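RNA methyltransferase, TrmH family (Porphyromonas gingivalis, PDB 2I6D) probably binds RNA and transfers methyl groups to it, as a member of the knotted TrmH (SpoU) family of methyltransferases. Local coordinates at residues Pro195-Pro200 and Glu252-Ser257; Glu98-Gly103 and Ile129-Leu134. All coordinates share one frame; numbering follows the deposited sequence.

Contact 1: residues Pro195-Pro200 and Glu252-Ser257; sequences PNFTEP and EWRRRS
Ser257 OG, on the last residue of the chain, is held by two hydrogen bonds. It accepts a hydrogen bond from Phe197 N at 3.0 Å. It donates to Trp253 O at 2.7 Å. The contact joins the C-terminal end of helix 242-255 to the type I turn Asn196-Glu199, just before strand 201-206 of the parallel sheet of the SpoU methyltransferase fold. Ser257 OG lies beside its own backbone N (chi1 -62°), which brings it back over the last helical turn. The terminal carboxylate adds a second bond: Asn196 ND2 reaches Ser257 OXT at 3.0 Å, but the bond is bent (136°). The other end of the same amide makes an Asx turn, with Thr198 N pointing almost straight at a lone pair of Asn196 OD1. Thr198 OG1 also donates to this oxygen, from above the carbonyl plane. The amide is thus held at both ends.

Phe197 is buried. The Arg254 guanidinium lies flat on one face of its ring, planes 17° apart, in a cation-pi stack. Arg254 CZ sits 4.0 Å from the ring centroid. Bends at chi2 and chi3 fold the arginine chain back over the ring. Arg254 NH1 also bonds to Phe127 O, which helps fix the group. Trp253 CB packs against Phe197 CD1 at 3.9 Å, and the two ring planes are perpendicular. The Trp253 indole also meets Tyr180 edge-to-face. Waters also bridge the segments. One donates to both Pro195 O and Trp253 O. A further water accepts from Asn196 ND2 and donates to Arg256 O. Another accepts from Trp253 NE1 at 3.0 Å and donates to Asn196 O and Glu199 O.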
loop_
_atom_site.group_PDB
_atom_site.type_symbol
_atom_site.label_atom_id
_atom_site.label_comp_id
_atom_site.label_asym_id
_atom_site.label_seq_id
_atom_site.Cartn_x
_atom_site.Cartn_y
_atom_site.Cartn_z
ATOM N N PRO A 195 5.833 -22.298 3.963
ATOM C CA PRO A 195 7.179 -22.080 3.445
ATOM C C PRO A 195 7.868 -20.984 4.230
ATOM O O PRO A 195 7.204 -20.205 4.922
ATOM C CB PRO A 195 6.935 -21.615 1.989
ATOM C CG PRO A 195 5.487 -21.762 1.726
ATOM C CD PRO A 195 4.810 -21.748 3.055
ATOM N N ASN A 196 9.196 -20.926 4.147
ATOM C CA ASN A 196 9.927 -19.815 4.770
ATOM C C ASN A 196 9.464 -18.507 4.140
ATOM O O ASN A 196 9.057 -18.482 2.984
ATOM C CB ASN A 196 11.437 -19.985 4.551
ATOM C CG ASN A 196 12.271 -18.945 5.303
ATOM O OD1 ASN A 196 12.417 -17.793 4.874
ATOM N ND2 ASN A 196 12.853 -19.364 6.417
ATOM N N PHE A 197 9.574 -17.422 4.899
ATOM C CA PHE A 197 9.213 -16.085 4.425
ATOM C C PHE A 197 9.853 -15.705 3.081
ATOM O O PHE A 197 9.240 -14.988 2.271
ATOM C CB PHE A 197 9.623 -15.055 5.481
ATOM C CG PHE A 197 8.697 -13.897 5.575
ATOM C CD1 PHE A 197 7.691 -13.892 6.530
ATOM C CD2 PHE A 197 8.830 -12.797 4.727
ATOM C CE1 PHE A 197 6.827 -12.806 6.658
ATOM C CE2 PHE A 197 7.953 -11.708 4.824
ATOM C CZ PHE A 197 6.949 -11.724 5.799
ATOM N N THR A 198 11.067 -16.185 2.831
ATOM C CA THR A 198 11.770 -15.846 1.587
ATOM C C THR A 198 11.366 -16.696 0.393
ATOM O O THR A 198 11.798 -16.430 -0.738
ATOM C CB THR A 198 13.275 -16.005 1.749
ATOM O OG1 THR A 198 13.546 -17.334 2.196
ATOM C CG2 THR A 198 13.805 -14.999 2.741
ATOM N N GLU A 199 10.567 -17.730 0.630
ATOM C CA GLU A 199 10.116 -18.595 -0.459
ATOM C C GLU A 199 8.865 -18.025 -1.113
ATOM O O GLU A 199 8.106 -17.342 -0.464
ATOM C CB GLU A 199 9.838 -19.998 0.048
ATOM C CG GLU A 199 11.101 -20.707 0.533
ATOM C CD GLU A 199 10.810 -22.116 1.020
ATOM O OE1 GLU A 199 10.726 -23.029 0.168
ATOM O OE2 GLU A 199 10.685 -22.318 2.242
ATOM N N PRO A 200 8.676 -18.285 -2.415
ATOM C CA PRO A 200 7.510 -17.738 -3.107
ATOM C C PRO A 200 6.189 -18.305 -2.577
ATOM O O PRO A 200 6.025 -19.506 -2.437
ATOM C CB PRO A 200 7.762 -18.120 -4.580
ATOM C CG PRO A 200 8.673 -19.294 -4.540
ATOM C CD PRO A 200 9.548 -19.068 -3.322
ATOM N N GLU A 252 3.159 -15.121 12.230
ATOM C CA GLU A 252 3.364 -16.556 12.288
ATOM C C GLU A 252 4.296 -17.048 11.160
ATOM O O GLU A 252 5.161 -17.904 11.382
ATOM C CB GLU A 252 1.987 -17.227 12.223
ATOM C CG GLU A 252 1.916 -18.688 12.354
ATOM C CD GLU A 252 2.559 -19.283 13.625
ATOM O OE1 GLU A 252 2.880 -18.602 14.640
ATOM O OE2 GLU A 252 2.746 -20.494 13.573
ATOM N N TRP A 253 4.125 -16.490 9.957
ATOM C CA TRP A 253 4.992 -16.824 8.820
ATOM C C TRP A 253 6.444 -16.507 9.189
ATOM O O TRP A 253 7.333 -17.307 8.943
ATOM C CB TRP A 253 4.601 -16.014 7.584
ATOM C CG TRP A 253 4.406 -16.831 6.333
ATOM C CD1 TRP A 253 5.374 -17.243 5.441
ATOM C CD2 TRP A 253 3.157 -17.240 5.784
ATOM N NE1 TRP A 253 4.785 -17.901 4.374
ATOM C CE2 TRP A 253 3.430 -17.923 4.572
ATOM C CE3 TRP A 253 1.819 -17.127 6.219
ATOM C CZ2 TRP A 253 2.420 -18.462 3.775
ATOM C CZ3 TRP A 253 0.818 -17.650 5.417
ATOM C CH2 TRP A 253 1.129 -18.313 4.212
ATOM N N ARG A 254 6.658 -15.331 9.780
ATOM C CA ARG A 254 8.006 -14.869 10.197
ATOM C C ARG A 254 8.584 -15.614 11.412
ATOM O O ARG A 254 9.789 -15.940 11.462
ATOM C CB ARG A 254 7.955 -13.352 10.447
ATOM C CG ARG A 254 9.252 -12.726 11.044
ATOM C CD ARG A 254 10.428 -12.878 10.117
ATOM N NE ARG A 254 10.382 -12.006 8.941
ATOM C CZ ARG A 254 11.130 -12.184 7.858
ATOM N NH1 ARG A 254 11.046 -11.327 6.837
ATOM N NH2 ARG A 254 11.983 -13.220 7.788
ATOM N N ARG A 255 7.738 -15.921 12.391
ATOM C CA ARG A 255 8.174 -16.709 13.551
ATOM C C ARG A 255 8.834 -18.005 13.108
ATOM O O ARG A 255 9.812 -18.438 13.695
ATOM C CB ARG A 255 6.967 -17.062 14.421
ATOM C CG ARG A 255 7.321 -17.859 15.698
ATOM C CD ARG A 255 6.080 -18.324 16.435
ATOM N NE ARG A 255 5.304 -19.355 15.737
ATOM C CZ ARG A 255 5.612 -20.645 15.714
ATOM N NH1 ARG A 255 6.713 -21.082 16.314
ATOM N NH2 ARG A 255 4.840 -21.510 15.057
ATOM N N ARG A 256 8.269 -18.644 12.083
ATOM C CA ARG A 256 8.790 -19.942 11.623
ATOM C C ARG A 256 9.990 -19.857 10.673
ATOM O O ARG A 256 10.524 -20.891 10.228
ATOM C CB ARG A 256 7.677 -20.702 10.925
ATOM C CG ARG A 256 6.580 -20.982 11.855
ATOM C CD ARG A 256 5.735 -22.083 11.341
ATOM N NE ARG A 256 4.349 -21.828 11.662
ATOM C CZ ARG A 256 3.350 -22.481 11.095
ATOM N NH1 ARG A 256 3.607 -23.403 10.193
ATOM N NH2 ARG A 256 2.110 -22.197 11.432
ATOM N N SER A 257 10.420 -18.642 10.369
ATOM C CA SER A 257 11.435 -18.437 9.343
ATOM C C SER A 257 12.872 -18.419 9.847
ATOM O O SER A 257 13.130 -18.502 11.061
ATOM C CB SER A 257 11.108 -17.178 8.543
ATOM O OG SER A 257 9.850 -17.370 7.895
ATOM O OXT SER A 257 13.824 -18.359 9.034
HETATM O O HOH W 1 7.183 -19.800 7.719
HETATM O O HOH W 2 6.606 -17.736 1.956
HETATM O O HOH W 3 10.889 -21.765 7.224
#

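Contact 2: residues Glu98-Gly103 and Ile129-Leu134; sequences EPVVEG and IRHVWL
Strand 131-134 of the parallel sheet in the SpoU methyltransferase fold is flanked by the extended segment 98-103, which leads into the neighbouring strand 104-109. The two run in roughly opposite directions, 151° apart. Their backbones are too far apart to pair directly, so side chains and water fill the gap.

His131 NE2 donates to Glu102 OE2 at 2.7 Å, and the bond is nearly straight (169°). The oxygen lies in the imidazole plane, but the histidine approaches from above the carboxylate plane. Glu102 is extended beyond CG, which carries its carboxylate to the ring edge. A longer salt bridge joins Glu102 OE2 to Arg130 NH2 at 3.6 Å. The His131 N-H and the Arg130 guanidinium would probably favour a charged carboxylate. Val100 CG1 sits over one face of the imidazole in a CH-pi contact.

Trp133 NE1 donates to Val100 O at 3.0 Å, within the indole plane but from above the carbonyl plane. Pro99 CB lies over the indole face, 3.8 Å from the centroid of the five-membered ring. Val101 CG2 touches Trp133 CZ2 at 3.5 Å. A water bridges Glu102 O and Arg130 N.

His131 and Trp133 point toward segment 98-103 while Val132 points away, the usual beta-strand alternation. Strand 104-109, helix 114-127 and the adjacent parallel strand 131-134 form a beta-alpha-beta crossover of the SpoU methyltransferase fold.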
loop_
_atom_site.group_PDB
_atom_site.type_symbol
_atom_site.label_atom_id
_atom_site.label_comp_id
_atom_site.label_asym_id
_atom_site.label_seq_id
_atom_site.Cartn_x
_atom_site.Cartn_y
_atom_site.Cartn_z
ATOM N N GLU A 98 4.006 -5.430 -13.847
ATOM C CA GLU A 98 3.619 -6.820 -13.780
ATOM C C GLU A 98 3.660 -7.211 -12.299
ATOM O O GLU A 98 4.556 -6.760 -11.562
ATOM C CB GLU A 98 4.633 -7.674 -14.534
ATOM C CG GLU A 98 4.106 -8.405 -15.718
ATOM C CD GLU A 98 2.851 -9.177 -15.417
ATOM O OE1 GLU A 98 2.886 -10.081 -14.533
ATOM O OE2 GLU A 98 1.835 -8.869 -16.084
ATOM N N PRO A 99 2.673 -7.994 -11.832
ATOM C CA PRO A 99 2.824 -8.487 -10.459
ATOM C C PRO A 99 4.011 -9.444 -10.359
ATOM O O PRO A 99 4.220 -10.272 -11.253
ATOM C CB PRO A 99 1.523 -9.255 -10.215
ATOM C CG PRO A 99 1.010 -9.595 -11.561
ATOM C CD PRO A 99 1.412 -8.448 -12.444
ATOM N N VAL A 100 4.751 -9.329 -9.263
ATOM C CA VAL A 100 5.952 -10.086 -9.029
ATOM C C VAL A 100 5.748 -10.822 -7.693
ATOM O O VAL A 100 5.169 -10.251 -6.744
ATOM C CB VAL A 100 7.187 -9.112 -8.981
ATOM C CG1 VAL A 100 8.390 -9.746 -8.289
ATOM C CG2 VAL A 100 7.549 -8.622 -10.400
ATOM N N VAL A 101 6.162 -12.089 -7.637
ATOM C CA VAL A 101 6.217 -12.829 -6.353
ATOM C C VAL A 101 7.673 -12.912 -5.911
ATOM O O VAL A 101 8.483 -13.524 -6.591
ATOM C CB VAL A 101 5.635 -14.284 -6.431
ATOM C CG1 VAL A 101 5.636 -14.958 -5.023
ATOM C CG2 VAL A 101 4.217 -14.306 -6.991
ATOM N N GLU A 102 8.023 -12.297 -4.775
ATOM C CA GLU A 102 9.377 -12.468 -4.228
ATOM C C GLU A 102 9.140 -12.675 -2.745
ATOM O O GLU A 102 8.805 -11.737 -2.041
ATOM C CB GLU A 102 10.283 -11.245 -4.479
ATOM C CG GLU A 102 10.647 -11.062 -5.966
ATOM C CD GLU A 102 11.389 -9.761 -6.316
ATOM O OE1 GLU A 102 12.241 -9.839 -7.239
ATOM O OE2 GLU A 102 11.110 -8.682 -5.713
ATOM N N GLY A 103 9.256 -13.922 -2.298
ATOM C CA GLY A 103 8.849 -14.290 -0.956
ATOM C C GLY A 103 7.341 -14.211 -0.754
ATOM O O GLY A 103 6.551 -14.152 -1.720
ATOM N N ILE A 129 7.665 -8.001 4.118
ATOM C CA ILE A 129 6.962 -8.354 2.887
ATOM C C ILE A 129 7.392 -7.410 1.750
ATOM O O ILE A 129 7.404 -6.192 1.922
ATOM C CB ILE A 129 5.402 -8.234 3.068
ATOM C CG1 ILE A 129 4.881 -9.242 4.113
ATOM C CG2 ILE A 129 4.653 -8.286 1.695
ATOM C CD1 ILE A 129 4.275 -10.485 3.611
ATOM N N ARG A 130 7.795 -7.948 0.611
ATOM C CA ARG A 130 8.291 -7.082 -0.461
ATOM C C ARG A 130 7.264 -6.644 -1.471
ATOM O O ARG A 130 7.491 -5.656 -2.205
ATOM C CB ARG A 130 9.458 -7.765 -1.176
ATOM C CG ARG A 130 10.691 -7.849 -0.243
ATOM C CD ARG A 130 11.570 -8.986 -0.629
ATOM N NE ARG A 130 12.197 -8.767 -1.927
ATOM C CZ ARG A 130 13.369 -9.279 -2.264
ATOM N NH1 ARG A 130 14.025 -10.015 -1.377
ATOM N NH2 ARG A 130 13.892 -9.045 -3.463
ATOM N N HIS A 131 6.146 -7.371 -1.540
ATOM C CA HIS A 131 5.136 -7.101 -2.574
ATOM C C HIS A 131 3.770 -7.246 -2.032
ATOM O O HIS A 131 3.475 -8.220 -1.332
ATOM C CB HIS A 131 5.279 -8.054 -3.796
ATOM C CG HIS A 131 6.534 -7.834 -4.563
ATOM N ND1 HIS A 131 6.640 -6.878 -5.545
ATOM C CD2 HIS A 131 7.762 -8.392 -4.443
ATOM C CE1 HIS A 131 7.875 -6.875 -6.021
ATOM N NE2 HIS A 131 8.575 -7.786 -5.370
ATOM N N VAL A 132 2.927 -6.270 -2.361
ATOM C CA VAL A 132 1.510 -6.299 -1.949
ATOM C C VAL A 132 0.720 -6.012 -3.220
ATOM O O VAL A 132 0.878 -4.957 -3.864
ATOM C CB VAL A 132 1.153 -5.263 -0.828
ATOM C CG1 VAL A 132 -0.362 -5.202 -0.596
ATOM C CG2 VAL A 132 1.882 -5.591 0.498
ATOM N N TRP A 133 -0.134 -6.957 -3.588
ATOM C CA TRP A 133 -0.949 -6.787 -4.761
ATOM C C TRP A 133 -2.346 -6.377 -4.353
ATOM O O TRP A 133 -2.833 -6.786 -3.291
ATOM C CB TRP A 133 -1.057 -8.104 -5.553
ATOM C CG TRP A 133 0.229 -8.749 -5.996
ATOM C CD1 TRP A 133 1.486 -8.192 -6.072
ATOM C CD2 TRP A 133 0.327 -10.057 -6.499
ATOM N NE1 TRP A 133 2.375 -9.132 -6.558
ATOM C CE2 TRP A 133 1.680 -10.291 -6.821
ATOM C CE3 TRP A 133 -0.608 -11.089 -6.678
ATOM C CZ2 TRP A 133 2.128 -11.519 -7.318
ATOM C CZ3 TRP A 133 -0.164 -12.320 -7.183
ATOM C CH2 TRP A 133 1.202 -12.511 -7.510
ATOM N N LEU A 134 -2.995 -5.586 -5.190
ATOM C CA LEU A 134 -4.314 -5.052 -4.862
ATOM C C LEU A 134 -5.333 -5.483 -5.906
ATOM O O LEU A 134 -5.247 -5.130 -7.097
ATOM C CB LEU A 134 -4.245 -3.517 -4.730
ATOM C CG LEU A 134 -3.264 -3.232 -3.600
ATOM C CD1 LEU A 134 -2.097 -2.321 -4.004
ATOM C CD2 LEU A 134 -3.932 -2.833 -2.297
HETATM O O HOH W 4 4.621 -6.790 -8.037
HETATM O O HOH W 5 8.152 -10.976 0.509
#

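How the contacts relate
Contact 2 comes first along the chain and closes before contact 1 opens. Their centres are about 15 Å apart, on the same side of the chain's centre. Both belong to the seven-stranded parallel sheet and its surroundings. Segment 98-103 leads into strand 104-109, and segment 195-200 leads into strand 201-206, its neighbour in the sheet. The contacts touch directly: Phe197 CZ packs on Ile129 CG1 at 3.6 Å, and Pro200 CB on Val101 CG1 at 3.8 Å. Phe197 also pairs through its backbone with Leu104. Thus the C-terminal helix 242-255 and strand 131-134 are linked through the segments entering two adjacent central strands.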